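Local coordinates for protein transcriptional regulator I2 (Pseudomonas fluorescens A506, PDB 4MO7) that probably acts as a TetR-family, helix-turn-helix transcriptional regulator and, under the name PfiT, is a superantigen associated with Crohn's disease, at residues R78-M92 / H142-W154. Sequence-based numbering, arbitrary orientation.
Sequences RAVMEETIHYNTAMM and HVLALRDVYEQIW
Arg78 lays its guanidinium flat on the imidazole of His142, the planes 7° apart and Arg78 CZ 3.4 Å from His142 CG. The extended arginine chain leaves with CG anti to the backbone N (chi1 176°) and is held on its own helix by Glu82: Arg78 NE donates to Glu82 OE1 at 2.7 Å in a salt bridge, the oxygen lying in the guanidinium plane. A second, weak bond from NH2 reaches the same oxygen, and together they hold the guanidinium in the plane in which it stacks. The histidine's NE2 is hydrogen-bonded to Glu138 one turn earlier. Further in, Val143 enters as a knob among Arg78, Met81, Glu82 and Ile85, its CG1 pressed to 3.4 Å from Ile85 CD1, a tight carbon pair. Leu146 reaches across at about a right angle to Glu82 and His86; its CD1 sits over one face of the His86 ring in a CH-pi contact, 4.0 Å from the centroid. Thr89 turns OG1 back to Ile85 O and also accepts from a water that donates to Leu146 O, a polar bridge between the helices, while its CG2 packs at 3.5 Å on Ile153 CD1. The same OG1 lies at the edge of the Tyr150 ring, whose OH is held by a hydrogen bond to Glu113. In one of its two modelled conformers Met92, bent at chi2 and chi3, carries CE over a face of that ring and against Ile153 CG2; SD lies obliquely to both Tyr150 and Trp154, making Met-aromatic contacts. The axes of 78-92 and 142-154 approach to 9.4 Å and run parallel within 6°; their parent helices, 73-97 and 137-163, join the helix following the helix-turn-helix region to the all-helical C-terminal part of a TetR-type fold.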
loop_
_atom_site.group_PDB
_atom_site.type_symbol
_atom_site.label_atom_id
_atom_site.label_comp_id
_atom_site.label_asym_id
_atom_site.label_seq_id
_atom_site.Cartn_x
_atom_site.Cartn_y
_atom_site.Cartn_z
ATOM N N ARG A 78 -14.102 15.998 -11.619
ATOM C CA ARG A 78 -14.859 15.679 -10.397
ATOM C C ARG A 78 -16.010 14.730 -10.697
ATOM O O ARG A 78 -16.216 13.754 -9.975
ATOM C CB ARG A 78 -15.451 16.966 -9.806
ATOM C CG ARG A 78 -16.342 16.693 -8.578
ATOM C CD ARG A 78 -17.125 17.967 -8.274
ATOM N NE ARG A 78 -18.387 17.624 -7.643
ATOM C CZ ARG A 78 -19.348 18.502 -7.378
ATOM N NH1 ARG A 78 -19.165 19.779 -7.695
ATOM N NH2 ARG A 78 -20.481 18.105 -6.797
ATOM N N ALA A 79 -16.770 15.002 -11.760
ATOM C CA ALA A 79 -17.971 14.193 -12.039
ATOM C C ALA A 79 -17.580 12.813 -12.521
ATOM O O ALA A 79 -18.268 11.846 -12.183
ATOM C CB ALA A 79 -18.869 14.878 -13.087
ATOM N N VAL A 80 -16.506 12.686 -13.282
ATOM C CA VAL A 80 -16.029 11.332 -13.694
ATOM C C VAL A 80 -15.722 10.542 -12.436
ATOM O O VAL A 80 -16.108 9.373 -12.287
ATOM C CB VAL A 80 -14.779 11.448 -14.567
ATOM C CG1 VAL A 80 -14.054 10.126 -14.756
ATOM C CG2 VAL A 80 -15.179 12.056 -15.922
ATOM N N MET A 81 -15.036 11.171 -11.491
ATOM C CA MET A 81 -14.668 10.444 -10.283
ATOM C C MET A 81 -15.891 10.155 -9.417
ATOM O O MET A 81 -16.014 9.070 -8.832
ATOM C CB MET A 81 -13.621 11.222 -9.512
ATOM C CG MET A 81 -12.312 11.399 -10.301
ATOM S SD MET A 81 -11.099 12.016 -9.110
ATOM C CE MET A 81 -9.718 12.399 -10.162
ATOM N N GLU A 82 -16.806 11.105 -9.323
ATOM C CA GLU A 82 -18.025 10.865 -8.546
ATOM C C GLU A 82 -18.831 9.713 -9.137
ATOM O O GLU A 82 -19.343 8.838 -8.414
ATOM C CB GLU A 82 -18.880 12.131 -8.488
ATOM C CG GLU A 82 -18.352 13.211 -7.542
ATOM C CD GLU A 82 -19.298 14.416 -7.537
ATOM O OE1 GLU A 82 -19.237 15.227 -6.605
ATOM O OE2 GLU A 82 -20.103 14.551 -8.480
ATOM N N GLU A 83 -18.975 9.714 -10.459
ATOM C CA GLU A 83 -19.723 8.623 -11.114
ATOM C C GLU A 83 -19.145 7.268 -10.794
ATOM O O GLU A 83 -19.898 6.317 -10.569
ATOM C CB GLU A 83 -19.663 8.737 -12.645
ATOM C CG GLU A 83 -20.605 9.719 -13.252
ATOM C CD GLU A 83 -22.028 9.450 -12.843
ATOM O OE1 GLU A 83 -22.596 8.415 -13.276
ATOM O OE2 GLU A 83 -22.565 10.267 -12.066
ATOM N N THR A 84 -17.821 7.151 -10.816
ATOM C CA THR A 84 -17.185 5.859 -10.532
ATOM C C THR A 84 -17.457 5.393 -9.134
ATOM O O THR A 84 -17.703 4.195 -8.908
ATOM C CB THR A 84 -15.646 5.917 -10.687
ATOM O OG1 THR A 84 -15.336 6.519 -11.941
ATOM C CG2 THR A 84 -15.034 4.498 -10.628
ATOM N N ILE A 85 -17.373 6.309 -8.172
ATOM C CA ILE A 85 -17.632 5.916 -6.820
ATOM C C ILE A 85 -19.098 5.605 -6.576
ATOM O O ILE A 85 -19.401 4.643 -5.845
ATOM C CB ILE A 85 -17.140 6.947 -5.800
ATOM C CG1 ILE A 85 -15.608 7.074 -5.875
ATOM C CG2 ILE A 85 -17.427 6.450 -4.374
ATOM C CD1 ILE A 85 -15.091 8.180 -4.965
ATOM N N HIS A 86 -20.010 6.389 -7.160
ATOM C CA HIS A 86 -21.434 6.118 -7.064
ATOM C C HIS A 86 -21.703 4.754 -7.617
ATOM O O HIS A 86 -22.452 3.977 -7.031
ATOM C CB HIS A 86 -22.242 7.140 -7.880
ATOM C CG HIS A 86 -22.672 8.314 -7.075
ATOM N ND1 HIS A 86 -22.528 9.614 -7.517
ATOM C CD2 HIS A 86 -23.246 8.393 -5.852
ATOM C CE1 HIS A 86 -22.987 10.441 -6.594
ATOM N NE2 HIS A 86 -23.431 9.728 -5.576
ATOM N N TYR A 87 -21.068 4.438 -8.743
ATOM C CA TYR A 87 -21.288 3.120 -9.346
ATOM C C TYR A 87 -20.733 2.003 -8.492
ATOM O O TYR A 87 -21.446 1.002 -8.262
ATOM C CB TYR A 87 -20.665 3.097 -10.745
ATOM C CG TYR A 87 -20.551 1.729 -11.381
ATOM C CD1 TYR A 87 -21.569 1.220 -12.168
ATOM C CD2 TYR A 87 -19.386 0.977 -11.235
ATOM C CE1 TYR A 87 -21.446 -0.048 -12.763
ATOM C CE2 TYR A 87 -19.251 -0.272 -11.810
ATOM C CZ TYR A 87 -20.276 -0.782 -12.574
ATOM O OH TYR A 87 -20.102 -2.028 -13.141
ATOM N N ASN A 88 -19.482 2.125 -8.035
ATOM C CA ASN A 88 -18.923 1.104 -7.136
ATOM C C ASN A 88 -19.815 0.924 -5.931
ATOM O O ASN A 88 -20.119 -0.202 -5.540
ATOM C CB ASN A 88 -17.463 1.405 -6.717
ATOM C CG ASN A 88 -16.473 1.272 -7.895
ATOM O OD1 ASN A 88 -16.838 0.786 -8.969
ATOM N ND2 ASN A 88 -15.234 1.709 -7.696
ATOM N N THR A 89 -20.294 2.022 -5.350
ATOM C CA THR A 89 -21.083 1.868 -4.148
ATOM C C THR A 89 -22.428 1.188 -4.423
ATOM O O THR A 89 -22.921 0.389 -3.597
ATOM C CB THR A 89 -21.300 3.247 -3.443
ATOM O OG1 THR A 89 -20.005 3.869 -3.207
ATOM C CG2 THR A 89 -22.011 3.096 -2.189
ATOM N N ALA A 90 -23.060 1.544 -5.540
ATOM C CA ALA A 90 -24.366 0.962 -5.902
ATOM C C ALA A 90 -24.219 -0.530 -6.104
ATOM O O ALA A 90 -25.080 -1.319 -5.669
ATOM C CB ALA A 90 -24.933 1.575 -7.163
ATOM N N MET A 91 -23.097 -0.903 -6.711
ATOM C CA MET A 91 -22.763 -2.318 -6.916
ATOM C C MET A 91 -22.571 -3.045 -5.602
ATOM O O MET A 91 -23.042 -4.191 -5.432
ATOM C CB MET A 91 -21.483 -2.460 -7.725
ATOM C CG MET A 91 -21.653 -1.948 -9.113
ATOM S SD MET A 91 -21.895 -3.308 -10.226
ATOM C CE MET A 91 -20.172 -3.754 -10.423
ATOM N N MET A 92 -21.809 -2.418 -4.707
ATOM C CA MET A 92 -21.672 -2.938 -3.355
ATOM C C MET A 92 -22.984 -3.187 -2.652
ATOM O O MET A 92 -23.178 -4.261 -2.051
ATOM C CB MET A 92 -20.787 -2.038 -2.481
ATOM C CG MET A 92 -19.308 -2.243 -2.708
ATOM S SD MET A 92 -18.355 -2.238 -1.187
ATOM C CE MET A 92 -19.016 -0.775 -0.313
ATOM N N HIS A 142 -15.879 16.925 -2.578
ATOM C CA HIS A 142 -17.049 16.193 -3.070
ATOM C C HIS A 142 -16.747 14.708 -3.266
ATOM O O HIS A 142 -17.541 13.870 -2.851
ATOM C CB HIS A 142 -17.564 16.769 -4.390
ATOM C CG HIS A 142 -18.309 18.053 -4.215
ATOM N ND1 HIS A 142 -19.594 18.093 -3.718
ATOM C CD2 HIS A 142 -17.939 19.342 -4.417
ATOM C CE1 HIS A 142 -19.997 19.350 -3.650
ATOM N NE2 HIS A 142 -19.007 20.130 -4.056
ATOM N N VAL A 143 -15.597 14.388 -3.850
ATOM C CA VAL A 143 -15.302 12.963 -4.096
ATOM C C VAL A 143 -15.065 12.295 -2.744
ATOM O O VAL A 143 -15.480 11.154 -2.522
ATOM C CB VAL A 143 -14.095 12.761 -4.989
ATOM C CG1 VAL A 143 -13.753 11.305 -5.043
ATOM C CG2 VAL A 143 -14.404 13.336 -6.384
ATOM N N LEU A 144 -14.422 12.988 -1.815
ATOM C CA LEU A 144 -14.198 12.407 -0.497
ATOM C C LEU A 144 -15.472 12.181 0.323
ATOM O O LEU A 144 -15.545 11.236 1.105
ATOM C CB LEU A 144 -13.163 13.229 0.310
ATOM C CG LEU A 144 -11.705 13.166 -0.192
ATOM C CD1 LEU A 144 -10.806 14.195 0.565
ATOM C CD2 LEU A 144 -11.093 11.760 -0.093
ATOM N N ALA A 145 -16.458 13.047 0.173
ATOM C CA ALA A 145 -17.781 12.769 0.711
ATOM C C ALA A 145 -18.383 11.453 0.250
ATOM O O ALA A 145 -19.001 10.753 1.066
ATOM C CB ALA A 145 -18.737 13.900 0.431
ATOM N N LEU A 146 -18.231 11.109 -1.039
ATOM C CA LEU A 146 -18.709 9.811 -1.532
ATOM C C LEU A 146 -17.897 8.674 -0.934
ATOM O O LEU A 146 -18.443 7.589 -0.657
ATOM C CB LEU A 146 -18.610 9.725 -3.052
ATOM C CG LEU A 146 -19.507 10.765 -3.715
ATOM C CD1 LEU A 146 -19.449 10.606 -5.219
ATOM C CD2 LEU A 146 -20.945 10.572 -3.262
ATOM N N ARG A 147 -16.590 8.875 -0.811
ATOM C CA ARG A 147 -15.745 7.823 -0.202
ATOM C C ARG A 147 -16.214 7.582 1.241
ATOM O O ARG A 147 -16.187 6.457 1.709
ATOM C CB ARG A 147 -14.292 8.270 -0.169
ATOM C CG ARG A 147 -13.424 7.406 0.696
ATOM C CD ARG A 147 -13.200 6.085 0.043
ATOM N NE ARG A 147 -11.920 5.546 0.471
ATOM C CZ ARG A 147 -11.598 4.267 0.388
ATOM N NH1 ARG A 147 -12.477 3.406 -0.106
ATOM N NH2 ARG A 147 -10.403 3.848 0.795
ATOM N N ASP A 148 -16.656 8.636 1.926
ATOM C CA ASP A 148 -17.128 8.488 3.311
ATOM C C ASP A 148 -18.286 7.516 3.358
ATOM O O ASP A 148 -18.321 6.634 4.243
ATOM C CB ASP A 148 -17.581 9.847 3.892
ATOM C CG ASP A 148 -17.892 9.782 5.371
ATOM O OD1 ASP A 148 -17.251 8.995 6.092
ATOM O OD2 ASP A 148 -18.758 10.559 5.836
ATOM N N VAL A 149 -19.235 7.673 2.437
ATOM C CA VAL A 149 -20.439 6.797 2.388
ATOM C C VAL A 149 -20.029 5.353 2.107
ATOM O O VAL A 149 -20.565 4.384 2.720
ATOM C CB VAL A 149 -21.411 7.286 1.332
ATOM C CG1 VAL A 149 -22.500 6.291 1.123
ATOM C CG2 VAL A 149 -21.984 8.669 1.779
ATOM N N TYR A 150 -19.063 5.199 1.196
ATOM C CA TYR A 150 -18.523 3.868 0.858
ATOM C C TYR A 150 -17.955 3.243 2.097
ATOM O O TYR A 150 -18.210 2.083 2.390
ATOM C CB TYR A 150 -17.424 4.063 -0.191
ATOM C CG TYR A 150 -16.654 2.809 -0.605
ATOM C CD1 TYR A 150 -15.528 2.388 0.096
ATOM C CD2 TYR A 150 -17.017 2.135 -1.762
ATOM C CE1 TYR A 150 -14.779 1.246 -0.353
ATOM C CE2 TYR A 150 -16.283 1.033 -2.209
ATOM C CZ TYR A 150 -15.212 0.587 -1.481
ATOM O OH TYR A 150 -14.563 -0.534 -1.952
ATOM N N GLU A 151 -17.210 4.022 2.866
ATOM C CA GLU A 151 -16.600 3.459 4.064
ATOM C C GLU A 151 -17.623 3.104 5.102
ATOM O O GLU A 151 -17.411 2.180 5.883
ATOM C CB GLU A 151 -15.508 4.343 4.675
ATOM C CG GLU A 151 -14.246 4.510 3.813
ATOM C CD GLU A 151 -13.471 3.196 3.682
ATOM O OE1 GLU A 151 -13.410 2.450 4.694
ATOM O OE2 GLU A 151 -13.003 2.936 2.541
ATOM N N GLN A 152 -18.706 3.891 5.194
ATOM C CA GLN A 152 -19.731 3.579 6.169
ATOM C C GLN A 152 -20.407 2.238 5.869
ATOM O O GLN A 152 -20.792 1.533 6.777
ATOM C CB GLN A 152 -20.776 4.738 6.251
ATOM C CG GLN A 152 -20.087 6.000 6.786
ATOM C CD GLN A 152 -21.091 7.055 7.214
ATOM O OE1 GLN A 152 -22.206 7.067 6.688
ATOM N NE2 GLN A 152 -20.718 7.926 8.186
ATOM N N ILE A 153 -20.488 1.848 4.609
ATOM C CA ILE A 153 -21.041 0.503 4.288
ATOM C C ILE A 153 -20.115 -0.599 4.857
ATOM O O ILE A 153 -20.579 -1.556 5.522
ATOM C CB ILE A 153 -21.158 0.311 2.774
ATOM C CG1 ILE A 153 -22.267 1.199 2.182
ATOM C CG2 ILE A 153 -21.524 -1.140 2.457
ATOM C CD1 ILE A 153 -22.193 1.080 0.659
ATOM N N TRP A 154 -18.812 -0.428 4.657
ATOM C CA TRP A 154 -17.831 -1.333 5.274
ATOM C C TRP A 154 -17.948 -1.381 6.778
ATOM O O TRP A 154 -17.966 -2.483 7.409
ATOM C CB TRP A 154 -16.411 -0.949 4.950
ATOM C CG TRP A 154 -15.914 -1.418 3.643
ATOM C CD1 TRP A 154 -15.905 -0.763 2.433
ATOM C CD2 TRP A 154 -15.345 -2.705 3.416
ATOM N NE1 TRP A 154 -15.335 -1.566 1.452
ATOM C CE2 TRP A 154 -14.979 -2.774 2.042
ATOM C CE3 TRP A 154 -15.130 -3.815 4.249
ATOM C CZ2 TRP A 154 -14.379 -3.916 1.485
ATOM C CZ3 TRP A 154 -14.508 -4.933 3.700
ATOM C CH2 TRP A 154 -14.154 -4.968 2.321
HETATM O O HOH W 1 -20.704 14.651 -4.014
HETATM O O HOH W 2 -20.309 6.289 -2.280
#